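Local coordinates for protein telomerase reverse transcriptase (Takifugu rubripes, PDB 4LMO) that lengthens chromosome ends by copying a template within the telomerase RNA, and is represented here by its RNA-binding domain, at residues P66-N71 / L194-Q199; I46-G51 / P74-L79; R153-L156 / K160-R163; L146-R151 / W207-F212. One frame throughout, in Å; residues are numbered along the deposited sequence.

Contact 1 of 4, residues P66-N71 / L194-Q199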
loop_
_atom_site.group_PDB
_atom_site.type_symbol
_atom_site.label_atom_id
_atom_site.label_comp_id
_atom_site.label_asym_id
_atom_site.label_seq_id
_atom_site.Cartn_x
_atom_site.Cartn_y
_atom_site.Cartn_z
ATOM N N PRO A 66 -0.892 18.704 16.906
ATOM C CA PRO A 66 -1.370 20.060 16.616
ATOM C C PRO A 66 -2.824 20.037 16.140
ATOM O O PRO A 66 -3.295 19.006 15.650
ATOM C CB PRO A 66 -0.454 20.519 15.479
ATOM C CG PRO A 66 0.795 19.732 15.663
ATOM C CD PRO A 66 0.350 18.392 16.173
ATOM N N ARG A 67 -3.523 21.162 16.283
ATOM C CA ARG A 67 -4.951 21.230 15.963
ATOM C C ARG A 67 -5.253 20.791 14.528
ATOM O O ARG A 67 -6.232 20.078 14.290
ATOM C CB ARG A 67 -5.511 22.632 16.231
ATOM C CG ARG A 67 -7.017 22.651 16.444
ATOM C CD ARG A 67 -7.575 24.065 16.491
ATOM N NE ARG A 67 -9.028 24.068 16.315
ATOM C CZ ARG A 67 -9.650 24.257 15.152
ATOM N NH1 ARG A 67 -8.957 24.471 14.038
ATOM N NH2 ARG A 67 -10.975 24.235 15.102
ATOM N N ARG A 68 -4.400 21.207 13.592
ATOM C CA ARG A 68 -4.525 20.855 12.174
ATOM C C ARG A 68 -4.562 19.340 11.969
ATOM O O ARG A 68 -5.428 18.823 11.258
ATOM C CB ARG A 68 -3.369 21.465 11.372
ATOM C CG ARG A 68 -3.637 21.593 9.878
ATOM C CD ARG A 68 -2.366 21.864 9.086
ATOM N NE ARG A 68 -1.818 23.205 9.304
ATOM C CZ ARG A 68 -2.047 24.256 8.519
ATOM N NH1 ARG A 68 -2.824 24.147 7.443
ATOM N NH2 ARG A 68 -1.496 25.428 8.811
ATOM N N PHE A 69 -3.628 18.641 12.608
ATOM C CA PHE A 69 -3.509 17.192 12.473
ATOM C C PHE A 69 -4.465 16.438 13.395
ATOM O O PHE A 69 -4.854 15.307 13.094
ATOM C CB PHE A 69 -2.057 16.750 12.686
ATOM C CG PHE A 69 -1.116 17.235 11.614
ATOM C CD1 PHE A 69 -0.501 18.482 11.717
ATOM C CD2 PHE A 69 -0.854 16.453 10.493
ATOM C CE1 PHE A 69 0.360 18.934 10.727
ATOM C CE2 PHE A 69 0.006 16.898 9.501
ATOM C CZ PHE A 69 0.614 18.141 9.619
ATOM N N PHE A 70 -4.850 17.068 14.504
ATOM C CA PHE A 70 -5.846 16.496 15.410
ATOM C C PHE A 70 -7.207 16.354 14.731
ATOM O O PHE A 70 -7.922 15.380 14.961
ATOM C CB PHE A 70 -5.984 17.325 16.694
ATOM C CG PHE A 70 -7.018 16.790 17.650
ATOM C CD1 PHE A 70 -8.242 17.435 17.808
ATOM C CD2 PHE A 70 -6.777 15.623 18.374
ATOM C CE1 PHE A 70 -9.199 16.936 18.681
ATOM C CE2 PHE A 70 -7.731 15.118 19.245
ATOM C CZ PHE A 70 -8.943 15.777 19.399
ATOM N N ASN A 71 -7.558 17.324 13.893
ATOM C CA ASN A 71 -8.827 17.295 13.173
ATOM C C ASN A 71 -8.899 16.221 12.085
ATOM O O ASN A 71 -9.986 15.898 11.604
ATOM C CB ASN A 71 -9.150 18.675 12.600
ATOM C CG ASN A 71 -9.477 19.693 13.679
ATOM O OD1 ASN A 71 -9.082 20.853 13.588
ATOM N ND2 ASN A 71 -10.204 19.262 14.710
ATOM N N LEU A 194 0.028 27.997 1.713
ATOM C CA LEU A 194 -0.095 27.141 0.532
ATOM C C LEU A 194 1.059 26.141 0.457
ATOM O O LEU A 194 0.847 24.965 0.165
ATOM C CB LEU A 194 -0.172 27.976 -0.752
ATOM C CG LEU A 194 -0.264 27.239 -2.097
ATOM C CD1 LEU A 194 -1.471 26.311 -2.165
ATOM C CD2 LEU A 194 -0.283 28.225 -3.255
ATOM N N SER A 195 2.268 26.627 0.732
ATOM C CA SER A 195 3.479 25.807 0.772
ATOM C C SER A 195 3.393 24.704 1.831
ATOM O O SER A 195 3.835 23.577 1.601
ATOM C CB SER A 195 4.703 26.694 1.020
ATOM O OG SER A 195 5.847 25.928 1.361
ATOM N N TYR A 196 2.823 25.037 2.984
ATOM C CA TYR A 196 2.654 24.078 4.071
ATOM C C TYR A 196 1.542 23.070 3.771
ATOM O O TYR A 196 1.648 21.896 4.133
ATOM C CB TYR A 196 2.388 24.807 5.390
ATOM C CG TYR A 196 2.462 23.928 6.618
ATOM C CD1 TYR A 196 3.596 23.154 6.883
ATOM C CD2 TYR A 196 1.407 23.886 7.530
ATOM C CE1 TYR A 196 3.666 22.351 8.013
ATOM C CE2 TYR A 196 1.471 23.089 8.663
ATOM C CZ TYR A 196 2.599 22.324 8.898
ATOM O OH TYR A 196 2.660 21.535 10.023
ATOM N N ARG A 197 0.484 23.539 3.111
ATOM C CA ARG A 197 -0.590 22.668 2.630
ATOM C C ARG A 197 -0.071 21.678 1.580
ATOM O O ARG A 197 -0.414 20.494 1.616
ATOM C CB ARG A 197 -1.769 23.501 2.103
ATOM C CG ARG A 197 -2.921 23.603 3.096
ATOM C CD ARG A 197 -3.428 25.024 3.317
ATOM N NE ARG A 197 -4.420 25.463 2.334
ATOM C CZ ARG A 197 -5.351 26.391 2.556
ATOM N NH1 ARG A 197 -5.452 26.984 3.740
ATOM N NH2 ARG A 197 -6.200 26.718 1.591
ATOM N N THR A 198 0.781 22.169 0.678
ATOM C CA THR A 198 1.427 21.345 -0.348
ATOM C C THR A 198 2.359 20.298 0.284
ATOM O O THR A 198 2.397 19.143 -0.153
ATOM C CB THR A 198 2.219 22.219 -1.351
ATOM O OG1 THR A 198 1.401 23.307 -1.798
ATOM C CG2 THR A 198 2.662 21.409 -2.561
ATOM N N GLN A 199 3.097 20.719 1.311
ATOM C CA GLN A 199 4.010 19.854 2.061
ATOM C C GLN A 199 3.282 18.663 2.700
ATOM O O GLN A 199 3.729 17.519 2.575
ATOM C CB GLN A 199 4.742 20.682 3.124
ATOM C CG GLN A 199 5.755 19.922 3.970
ATOM C CD GLN A 199 6.419 20.811 5.009
ATOM O OE1 GLN A 199 7.079 21.796 4.670
ATOM N NE2 GLN A 199 6.250 20.465 6.282
#
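Arg68 and Arg197 mark the nearest backbone approach of the short helix 67-70 to the long helix 191-220, with Arg68 CA and Arg197 CA still 10.5 Å apart. Only long side chains can span such a gap. Both helices belong to the largely helical telomerase RNA-binding domain, and both segments overlap regions that, by similarity, interact with the RNA template. Pro66 sits at the N-cap, its carbonyl oxygen accepting from Phe70 N and its ring restricting the backbone where the helix starts.

Arg68 does most of the bridging. Its CG is anti to the backbone N (chi1 -160°), and a bend at chi3 turns one guanidinium face to the edge of the Tyr196 ring. The ring presents its CD2-CE2 side, the two planes being 82° apart; Arg68 NE lies 3.4 Å from Tyr196 CE2. This is therefore edge packing, the tyrosine pi face being turned elsewhere. The charge of Arg68 is met outside the pair, where NH1 forms a salt bridge with Glu193 and a hydrogen bond to Leu181 O. Glu193, also a long, weak partner of Arg197 NH1, probably offsets the like charges of Arg68 NH1 and Arg197 NH1, 5.4 Å apart; Arg197 NH2 is hydrogen-bonded to Asn176 OD1. Buried Phe69 comes to Tyr196 from the opposite direction, and Tyr196 OH meets its rim, near the ring plane, 3.5 Å from Phe69 CE1.

Contact 2 of 4, residues I46-G51 / P74-L79; sequences IVFFEG and PLFSQL
Phe48 and Phe76 join the end of helix 40-48 to helix 73-85, ring against ring in the buried interior of this helical domain. The path of Phe48 begins with a CB directed at the other helix. CG stands anti to the carbonyl carbon (chi1 -58°), which aims the ring at Phe76. The ring as a whole has Val47 CG1 over the centre of one face, 3.6 Å above its plane, so the neighbouring valine supports the aromatic surface from within its own helix. At the far rim, Phe48 CE2 reaches Phe76 CZ at 3.7 Å, and Phe48 CZ lies 4.0 Å from that same Phe76 CZ. Phe76 CZ sits near the plane of the Phe48 ring, at its edge.

The two side chains run across each other at about a right angle and the ring planes are 84° apart, the contact being confined to the CE2 and CZ atoms of both rings. Phe204 and Ile200 of helix 191-220 also pack on Phe48, while Leu43, Ile44 and Leu138 touch Phe76. Phenylalanine suits both places because it is long enough to bridge the helices and brings no polar group needing a partner. Cohesion here thus rests on dispersion and the exclusion of water.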
loop_
_atom_site.group_PDB
_atom_site.type_symbol
_atom_site.label_atom_id
_atom_site.label_comp_id
_atom_site.label_asym_id
_atom_site.label_seq_id
_atom_site.Cartn_x
_atom_site.Cartn_y
_atom_site.Cartn_z
ATOM N N ILE A 46 2.594 7.908 11.607
ATOM C CA ILE A 46 3.323 7.162 10.583
ATOM C C ILE A 46 3.432 7.953 9.279
ATOM O O ILE A 46 4.478 7.946 8.631
ATOM C CB ILE A 46 2.666 5.784 10.317
ATOM C CG1 ILE A 46 2.648 4.942 11.600
ATOM C CG2 ILE A 46 3.383 5.039 9.194
ATOM C CD1 ILE A 46 1.710 3.752 11.562
ATOM N N VAL A 47 2.355 8.642 8.911
ATOM C CA VAL A 47 2.297 9.363 7.640
ATOM C C VAL A 47 3.016 10.715 7.685
ATOM O O VAL A 47 3.733 11.063 6.744
ATOM C CB VAL A 47 0.838 9.534 7.145
ATOM C CG1 VAL A 47 0.787 10.290 5.822
ATOM C CG2 VAL A 47 0.163 8.177 7.000
ATOM N N PHE A 48 2.849 11.460 8.777
ATOM C CA PHE A 48 3.292 12.860 8.814
ATOM C C PHE A 48 4.418 13.204 9.785
ATOM O O PHE A 48 5.073 14.234 9.614
ATOM C CB PHE A 48 2.106 13.794 9.080
ATOM C CG PHE A 48 1.002 13.678 8.073
ATOM C CD1 PHE A 48 1.178 14.130 6.766
ATOM C CD2 PHE A 48 -0.222 13.128 8.432
ATOM C CE1 PHE A 48 0.157 14.021 5.834
ATOM C CE2 PHE A 48 -1.248 13.021 7.503
ATOM C CZ PHE A 48 -1.058 13.469 6.203
ATOM N N PHE A 49 4.638 12.363 10.795
ATOM C CA PHE A 49 5.568 12.699 11.876
ATOM C C PHE A 49 6.777 11.759 11.959
ATOM O O PHE A 49 7.766 11.964 11.248
ATOM C CB PHE A 49 4.823 12.820 13.215
ATOM C CG PHE A 49 3.812 13.940 13.248
ATOM C CD1 PHE A 49 4.172 15.212 13.689
ATOM C CD2 PHE A 49 2.500 13.727 12.827
ATOM C CE1 PHE A 49 3.245 16.245 13.714
ATOM C CE2 PHE A 49 1.569 14.759 12.849
ATOM C CZ PHE A 49 1.943 16.020 13.293
ATOM N N GLU A 50 6.700 10.736 12.809
ATOM C CA GLU A 50 7.834 9.831 13.036
ATOM C C GLU A 50 8.165 8.906 11.864
ATOM O O GLU A 50 9.327 8.542 11.671
ATOM C CB GLU A 50 7.628 8.993 14.302
ATOM C CG GLU A 50 7.931 9.726 15.600
ATOM C CD GLU A 50 6.731 10.469 16.158
ATOM O OE1 GLU A 50 5.692 10.537 15.472
ATOM O OE2 GLU A 50 6.823 10.989 17.290
ATOM N N GLY A 51 7.150 8.529 11.092
ATOM C CA GLY A 51 7.315 7.519 10.051
ATOM C C GLY A 51 6.925 6.147 10.566
ATOM O O GLY A 51 6.302 6.037 11.623
ATOM N N PRO A 74 -10.450 11.642 12.808
ATOM C CA PRO A 74 -11.650 10.904 12.395
ATOM C C PRO A 74 -11.548 10.299 10.994
ATOM O O PRO A 74 -12.019 9.180 10.775
ATOM C CB PRO A 74 -12.750 11.972 12.431
ATOM C CG PRO A 74 -12.271 12.963 13.435
ATOM C CD PRO A 74 -10.788 13.021 13.218
ATOM N N LEU A 75 -10.933 11.033 10.069
ATOM C CA LEU A 75 -10.771 10.578 8.690
ATOM C C LEU A 75 -9.818 9.403 8.564
ATOM O O LEU A 75 -10.059 8.478 7.784
ATOM C CB LEU A 75 -10.287 11.721 7.800
ATOM C CG LEU A 75 -11.361 12.615 7.187
ATOM C CD1 LEU A 75 -10.722 13.713 6.349
ATOM C CD2 LEU A 75 -12.324 11.781 6.358
ATOM N N PHE A 76 -8.730 9.451 9.327
ATOM C CA PHE A 76 -7.730 8.394 9.290
ATOM C C PHE A 76 -8.171 7.179 10.105
ATOM O O PHE A 76 -7.783 6.048 9.797
ATOM C CB PHE A 76 -6.361 8.923 9.724
ATOM C CG PHE A 76 -5.659 9.724 8.656
ATOM C CD1 PHE A 76 -4.764 9.111 7.784
ATOM C CD2 PHE A 76 -5.900 11.088 8.512
ATOM C CE1 PHE A 76 -4.120 9.840 6.796
ATOM C CE2 PHE A 76 -5.257 11.824 7.524
ATOM C CZ PHE A 76 -4.366 11.199 6.666
ATOM N N SER A 77 -8.994 7.416 11.127
ATOM C CA SER A 77 -9.664 6.340 11.853
ATOM C C SER A 77 -10.609 5.607 10.909
ATOM O O SER A 77 -10.686 4.377 10.929
ATOM C CB SER A 77 -10.451 6.891 13.044
ATOM O OG SER A 77 -9.602 7.570 13.950
ATOM N N GLN A 78 -11.314 6.380 10.084
ATOM C CA GLN A 78 -12.210 5.853 9.059
ATOM C C GLN A 78 -11.445 4.988 8.056
ATOM O O GLN A 78 -11.887 3.888 7.714
ATOM C CB GLN A 78 -12.919 7.004 8.341
ATOM C CG GLN A 78 -14.056 6.582 7.422
ATOM C CD GLN A 78 -14.560 7.714 6.542
ATOM O OE1 GLN A 78 -15.119 7.478 5.470
ATOM N NE2 GLN A 78 -14.362 8.953 6.988
ATOM N N LEU A 79 -10.298 5.495 7.601
ATOM C CA LEU A 79 -9.417 4.782 6.675
ATOM C C LEU A 79 -9.021 3.410 7.221
ATOM O O LEU A 79 -9.095 2.407 6.509
ATOM C CB LEU A 79 -8.165 5.622 6.375
ATOM C CG LEU A 79 -7.160 5.169 5.306
ATOM C CD1 LEU A 79 -6.336 6.352 4.811
ATOM C CD2 LEU A 79 -6.245 4.061 5.813
#

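Contact 3 of 4, residues R153-L156 / K160-R163; sequences RFFL and KFER
A type I beta turn, Lys160 to Arg163, follows helix 142-158 and folds back so that Phe161 packs on Phe155 and Leu156 of the helix's last turns and the Lys160 carbonyl on Phe155. The turn is closed by the bond from Arg163 N to Lys160 O, 3.1 Å long. Phe155 swings its ring out to the turn with CG anti to the backbone N (chi1 180°). There it meets backbone and side chain together: Phe155 CZ lies 3.5 Å from Phe161 CA, and Phe155 CE2 is equally close to Phe161 CD1. The two rings are steeply inclined, their planes 80° apart and centroids 5.2 Å apart.

A large apolar ring suits this place because it can touch the turn and, at the same time, Leu209 and Val214 of helix 191-220. With an alanine here, Phe161 would probably lose most of its support on the helix, and a gap would open between the turn and helix 191-220. Ser158 ties the same link by polar means, its OG bonded to Phe155 O and weakly to Lys160 N. Leu156, branched and apolar, completes the seat for the aromatic side chain, with Leu156 CD2 3.7 Å from Phe161 CE1.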
loop_
_atom_site.group_PDB
_atom_site.type_symbol
_atom_site.label_atom_id
_atom_site.label_comp_id
_atom_site.label_asym_id
_atom_site.label_seq_id
_atom_site.Cartn_x
_atom_site.Cartn_y
_atom_site.Cartn_z
ATOM N N ARG A 153 -1.280 4.013 -12.354
ATOM C CA ARG A 153 -1.297 3.211 -13.578
ATOM C C ARG A 153 0.037 3.291 -14.315
ATOM O O ARG A 153 0.620 2.261 -14.669
ATOM C CB ARG A 153 -2.443 3.642 -14.506
ATOM C CG ARG A 153 -2.472 2.928 -15.854
ATOM C CD ARG A 153 -2.831 1.459 -15.697
ATOM N NE ARG A 153 -2.534 0.656 -16.886
ATOM C CZ ARG A 153 -1.535 -0.221 -16.975
ATOM N NH1 ARG A 153 -0.711 -0.416 -15.952
ATOM N NH2 ARG A 153 -1.359 -0.910 -18.094
ATOM N N PHE A 154 0.508 4.518 -14.537
ATOM C CA PHE A 154 1.801 4.752 -15.170
ATOM C C PHE A 154 2.934 4.122 -14.360
ATOM O O PHE A 154 3.816 3.473 -14.922
ATOM C CB PHE A 154 2.048 6.256 -15.365
ATOM C CG PHE A 154 3.424 6.582 -15.875
ATOM C CD1 PHE A 154 3.716 6.494 -17.234
ATOM C CD2 PHE A 154 4.434 6.963 -14.997
ATOM C CE1 PHE A 154 4.986 6.782 -17.707
ATOM C CE2 PHE A 154 5.707 7.253 -15.464
ATOM C CZ PHE A 154 5.982 7.160 -16.820
ATOM N N PHE A 155 2.892 4.322 -13.045
ATOM C CA PHE A 155 3.908 3.809 -12.131
ATOM C C PHE A 155 4.024 2.284 -12.199
ATOM O O PHE A 155 5.129 1.746 -12.286
ATOM C CB PHE A 155 3.606 4.274 -10.702
ATOM C CG PHE A 155 4.593 3.793 -9.677
ATOM C CD1 PHE A 155 5.845 4.389 -9.558
ATOM C CD2 PHE A 155 4.264 2.754 -8.815
ATOM C CE1 PHE A 155 6.751 3.950 -8.605
ATOM C CE2 PHE A 155 5.166 2.312 -7.861
ATOM C CZ PHE A 155 6.409 2.912 -7.754
ATOM N N LEU A 156 2.881 1.601 -12.170
ATOM C CA LEU A 156 2.844 0.139 -12.234
ATOM C C LEU A 156 3.210 -0.397 -13.617
ATOM O O LEU A 156 3.809 -1.467 -13.735
ATOM C CB LEU A 156 1.476 -0.393 -11.789
ATOM C CG LEU A 156 1.123 -0.202 -10.309
ATOM C CD1 LEU A 156 -0.317 -0.608 -10.042
ATOM C CD2 LEU A 156 2.077 -0.963 -9.392
ATOM N N LYS A 160 9.311 0.695 -12.688
ATOM C CA LYS A 160 10.451 1.377 -12.089
ATOM C C LYS A 160 10.035 1.871 -10.709
ATOM O O LYS A 160 9.849 3.069 -10.482
ATOM C CB LYS A 160 10.926 2.526 -12.983
ATOM C CG LYS A 160 11.537 2.067 -14.300
ATOM C CD LYS A 160 11.760 3.229 -15.255
ATOM C CE LYS A 160 12.350 2.747 -16.571
ATOM N NZ LYS A 160 12.551 3.865 -17.534
ATOM N N PHE A 161 9.891 0.915 -9.793
ATOM C CA PHE A 161 9.357 1.149 -8.452
ATOM C C PHE A 161 10.257 2.011 -7.559
ATOM O O PHE A 161 9.847 2.429 -6.474
ATOM C CB PHE A 161 9.059 -0.191 -7.766
ATOM C CG PHE A 161 7.930 -0.966 -8.395
ATOM C CD1 PHE A 161 6.642 -0.892 -7.871
ATOM C CD2 PHE A 161 8.154 -1.785 -9.498
ATOM C CE1 PHE A 161 5.601 -1.611 -8.440
ATOM C CE2 PHE A 161 7.117 -2.507 -10.071
ATOM C CZ PHE A 161 5.838 -2.418 -9.542
ATOM N N GLU A 162 11.477 2.271 -8.022
ATOM C CA GLU A 162 12.443 3.078 -7.279
ATOM C C GLU A 162 12.682 4.449 -7.931
ATOM O O GLU A 162 13.457 5.262 -7.419
ATOM C CB GLU A 162 13.761 2.302 -7.093
ATOM C CG GLU A 162 14.723 2.309 -8.283
ATOM C CD GLU A 162 14.276 1.454 -9.463
ATOM O OE1 GLU A 162 13.182 0.854 -9.417
ATOM O OE2 GLU A 162 15.034 1.383 -10.454
ATOM N N ARG A 163 12.005 4.698 -9.050
ATOM C CA ARG A 163 12.114 5.973 -9.765
ATOM C C ARG A 163 10.855 6.823 -9.592
ATOM O O ARG A 163 10.451 7.569 -10.489
ATOM C CB ARG A 163 12.466 5.742 -11.238
ATOM C CG ARG A 163 13.861 5.162 -11.426
ATOM C CD ARG A 163 14.172 4.852 -12.879
ATOM N NE ARG A 163 15.392 4.053 -13.000
ATOM C CZ ARG A 163 15.931 3.657 -14.151
ATOM N NH1 ARG A 163 15.367 3.983 -15.309
ATOM N NH2 ARG A 163 17.041 2.931 -14.146
#

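Contact 4 of 4, residues L146-R151 / W207-F212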
loop_
_atom_site.group_PDB
_atom_site.type_symbol
_atom_site.label_atom_id
_atom_site.label_comp_id
_atom_site.label_asym_id
_atom_site.label_seq_id
_atom_site.Cartn_x
_atom_site.Cartn_y
_atom_site.Cartn_z
ATOM N N LEU A 146 -8.746 10.980 -9.815
ATOM C CA LEU A 146 -8.520 10.473 -11.168
ATOM C C LEU A 146 -7.100 10.725 -11.673
ATOM O O LEU A 146 -6.510 9.855 -12.316
ATOM C CB LEU A 146 -9.549 11.048 -12.149
ATOM C CG LEU A 146 -10.984 10.511 -12.064
ATOM C CD1 LEU A 146 -11.929 11.377 -12.886
ATOM C CD2 LEU A 146 -11.069 9.053 -12.499
ATOM N N LEU A 147 -6.557 11.906 -11.383
ATOM C CA LEU A 147 -5.161 12.209 -11.705
ATOM C C LEU A 147 -4.206 11.254 -10.997
ATOM O O LEU A 147 -3.214 10.805 -11.582
ATOM C CB LEU A 147 -4.801 13.652 -11.336
ATOM C CG LEU A 147 -4.769 14.691 -12.457
ATOM C CD1 LEU A 147 -4.387 16.047 -11.889
ATOM C CD2 LEU A 147 -3.802 14.291 -13.564
ATOM N N TYR A 148 -4.517 10.949 -9.740
ATOM C CA TYR A 148 -3.675 10.084 -8.936
ATOM C C TYR A 148 -3.756 8.632 -9.403
ATOM O O TYR A 148 -2.743 7.934 -9.436
ATOM C CB TYR A 148 -4.029 10.201 -7.453
ATOM C CG TYR A 148 -3.003 9.560 -6.552
ATOM C CD1 TYR A 148 -1.853 10.253 -6.170
ATOM C CD2 TYR A 148 -3.171 8.253 -6.094
ATOM C CE1 TYR A 148 -0.905 9.664 -5.348
ATOM C CE2 TYR A 148 -2.229 7.657 -5.270
ATOM C CZ TYR A 148 -1.100 8.365 -4.903
ATOM O OH TYR A 148 -0.166 7.772 -4.090
ATOM N N PHE A 149 -4.959 8.191 -9.766
ATOM C CA PHE A 149 -5.169 6.841 -10.292
ATOM C C PHE A 149 -4.381 6.633 -11.585
ATOM O O PHE A 149 -3.848 5.548 -11.828
ATOM C CB PHE A 149 -6.663 6.581 -10.519
ATOM C CG PHE A 149 -7.416 6.162 -9.278
ATOM C CD1 PHE A 149 -6.927 6.444 -8.002
ATOM C CD2 PHE A 149 -8.636 5.503 -9.388
ATOM C CE1 PHE A 149 -7.630 6.062 -6.869
ATOM C CE2 PHE A 149 -9.343 5.121 -8.259
ATOM C CZ PHE A 149 -8.840 5.401 -6.998
ATOM N N ALA A 150 -4.302 7.687 -12.398
ATOM C CA ALA A 150 -3.510 7.670 -13.629
ATOM C C ALA A 150 -2.014 7.610 -13.333
ATOM O O ALA A 150 -1.252 7.013 -14.095
ATOM C CB ALA A 150 -3.836 8.881 -14.488
ATOM N N ARG A 151 -1.603 8.230 -12.227
ATOM C CA ARG A 151 -0.200 8.231 -11.807
ATOM C C ARG A 151 0.232 6.852 -11.333
ATOM O O ARG A 151 1.357 6.428 -11.582
ATOM C CB ARG A 151 0.043 9.263 -10.700
ATOM C CG ARG A 151 -0.255 10.698 -11.105
ATOM C CD ARG A 151 0.827 11.276 -11.998
ATOM N NE ARG A 151 0.317 12.297 -12.912
ATOM C CZ ARG A 151 -0.040 13.532 -12.563
ATOM N NH1 ARG A 151 0.024 13.932 -11.297
ATOM N NH2 ARG A 151 -0.476 14.373 -13.491
ATOM N N TRP A 207 3.148 8.833 0.643
ATOM C CA TRP A 207 2.901 7.668 1.503
ATOM C C TRP A 207 1.973 6.707 0.829
ATOM O O TRP A 207 2.161 5.493 0.905
ATOM C CB TRP A 207 2.306 8.077 2.847
ATOM C CG TRP A 207 1.893 6.889 3.691
ATOM C CD1 TRP A 207 2.708 6.098 4.499
ATOM C CD2 TRP A 207 0.544 6.302 3.822
ATOM N NE1 TRP A 207 1.981 5.101 5.102
ATOM C CE2 TRP A 207 0.679 5.165 4.739
ATOM C CE3 TRP A 207 -0.710 6.594 3.292
ATOM C CZ2 TRP A 207 -0.408 4.376 5.102
ATOM C CZ3 TRP A 207 -1.798 5.790 3.663
ATOM C CH2 TRP A 207 -1.647 4.708 4.546
ATOM N N LEU A 208 0.958 7.255 0.166
ATOM C CA LEU A 208 -0.095 6.469 -0.464
ATOM C C LEU A 208 0.460 5.562 -1.564
ATOM O O LEU A 208 -0.026 4.448 -1.763
ATOM C CB LEU A 208 -1.173 7.406 -1.016
ATOM C CG LEU A 208 -2.635 6.955 -1.081
ATOM C CD1 LEU A 208 -3.125 6.417 0.254
ATOM C CD2 LEU A 208 -3.508 8.114 -1.537
ATOM N N LEU A 209 1.488 6.035 -2.264
ATOM C CA LEU A 209 2.134 5.229 -3.290
ATOM C C LEU A 209 3.163 4.270 -2.686
ATOM O O LEU A 209 3.115 3.062 -2.937
ATOM C CB LEU A 209 2.779 6.117 -4.368
ATOM C CG LEU A 209 3.278 5.425 -5.646
ATOM C CD1 LEU A 209 2.180 4.614 -6.317
ATOM C CD2 LEU A 209 3.856 6.431 -6.630
ATOM N N ASP A 210 4.078 4.814 -1.887
ATOM C CA ASP A 210 5.184 4.044 -1.317
ATOM C C ASP A 210 4.738 3.095 -0.203
ATOM O O ASP A 210 5.141 1.933 -0.171
ATOM C CB ASP A 210 6.277 4.984 -0.802
ATOM C CG ASP A 210 7.430 4.241 -0.161
ATOM O OD1 ASP A 210 8.253 3.661 -0.901
ATOM O OD2 ASP A 210 7.515 4.239 1.084
ATOM N N GLY A 211 3.916 3.601 0.709
ATOM C CA GLY A 211 3.445 2.812 1.836
ATOM C C GLY A 211 2.287 1.913 1.466
ATOM O O GLY A 211 2.363 0.695 1.636
ATOM N N PHE A 212 1.218 2.510 0.951
ATOM C CA PHE A 212 -0.009 1.770 0.681
ATOM C C PHE A 212 0.082 0.914 -0.584
ATOM O O PHE A 212 0.063 -0.316 -0.500
ATOM C CB PHE A 212 -1.231 2.705 0.647
ATOM C CG PHE A 212 -2.550 1.982 0.678
ATOM C CD1 PHE A 212 -3.049 1.469 1.870
ATOM C CD2 PHE A 212 -3.293 1.813 -0.484
ATOM C CE1 PHE A 212 -4.261 0.797 1.902
ATOM C CE2 PHE A 212 -4.507 1.144 -0.461
ATOM C CZ PHE A 212 -4.991 0.632 0.734
#
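Tyr148 OH pushes in among the backbone and CB atoms of Leu208 and Leu209, where it gives its proton to the carbonyl oxygen of Leu205, one turn earlier in helix 191-220. Leu209 N is also near, 3.0 Å from Tyr148 OH, but the angle is too poor for a hydrogen bond. The arrangement is a helix-helix contact in the core of the RNA-binding domain, between helix 142-158 and helix 191-220, spanned by one long aromatic side chain. CG of Tyr148 lies anti to the backbone N (chi1 -168°), carrying the ring straight across.

Apolar atoms crowd the end of the phenol: Tyr148 OH is 3.3 Å from Leu208 CB and 3.4 Å from Leu209 CB. Farther back, Leu208 CD2 approaches the ring obliquely, 4.0 Å from Tyr148 CE2. A phenylalanine in its place would probably keep much of this packing but leave Leu205 O without its side-chain donor.

Helix 191-220 widens here into a pi-type turn, and Trp207 O accepts from both Gly211 N and Phe212 N. Glycine suits Gly211's place, since a CB there would probably run into Trp207 NE1. Tyrosine suits its own place: its ring packs against Leu208, and outside the pair against Leu169 and Trp139, and its hydroxyl, buried among hydrocarbon, is satisfied by a backbone carbonyl. One polar bond is thus set within mainly apolar cohesion.

In the fold
Helix 191-220 is shared by contacts 1 and 4, their centres about 20 Å apart; contact 2 touches both. Phe69 CE2 of contact 1 packs 3.7 Å from Phe48 CG, and Val47 CG2 touches Trp207 CD2 of contact 4 at the same distance. Contact 3 shares helix 142-158 with contact 4 and is nested inside the chain loop that contact 4 closes; Phe155 CD2 and Leu209 CD1 meet at 3.7 Å. Touching neighbours thus run from contact 1 through 2 and 4 to 3. The centres of contact 1 and contact 3 are about 28 Å apart. Both segments of contact 1 overlap regions that probably interact with template RNA.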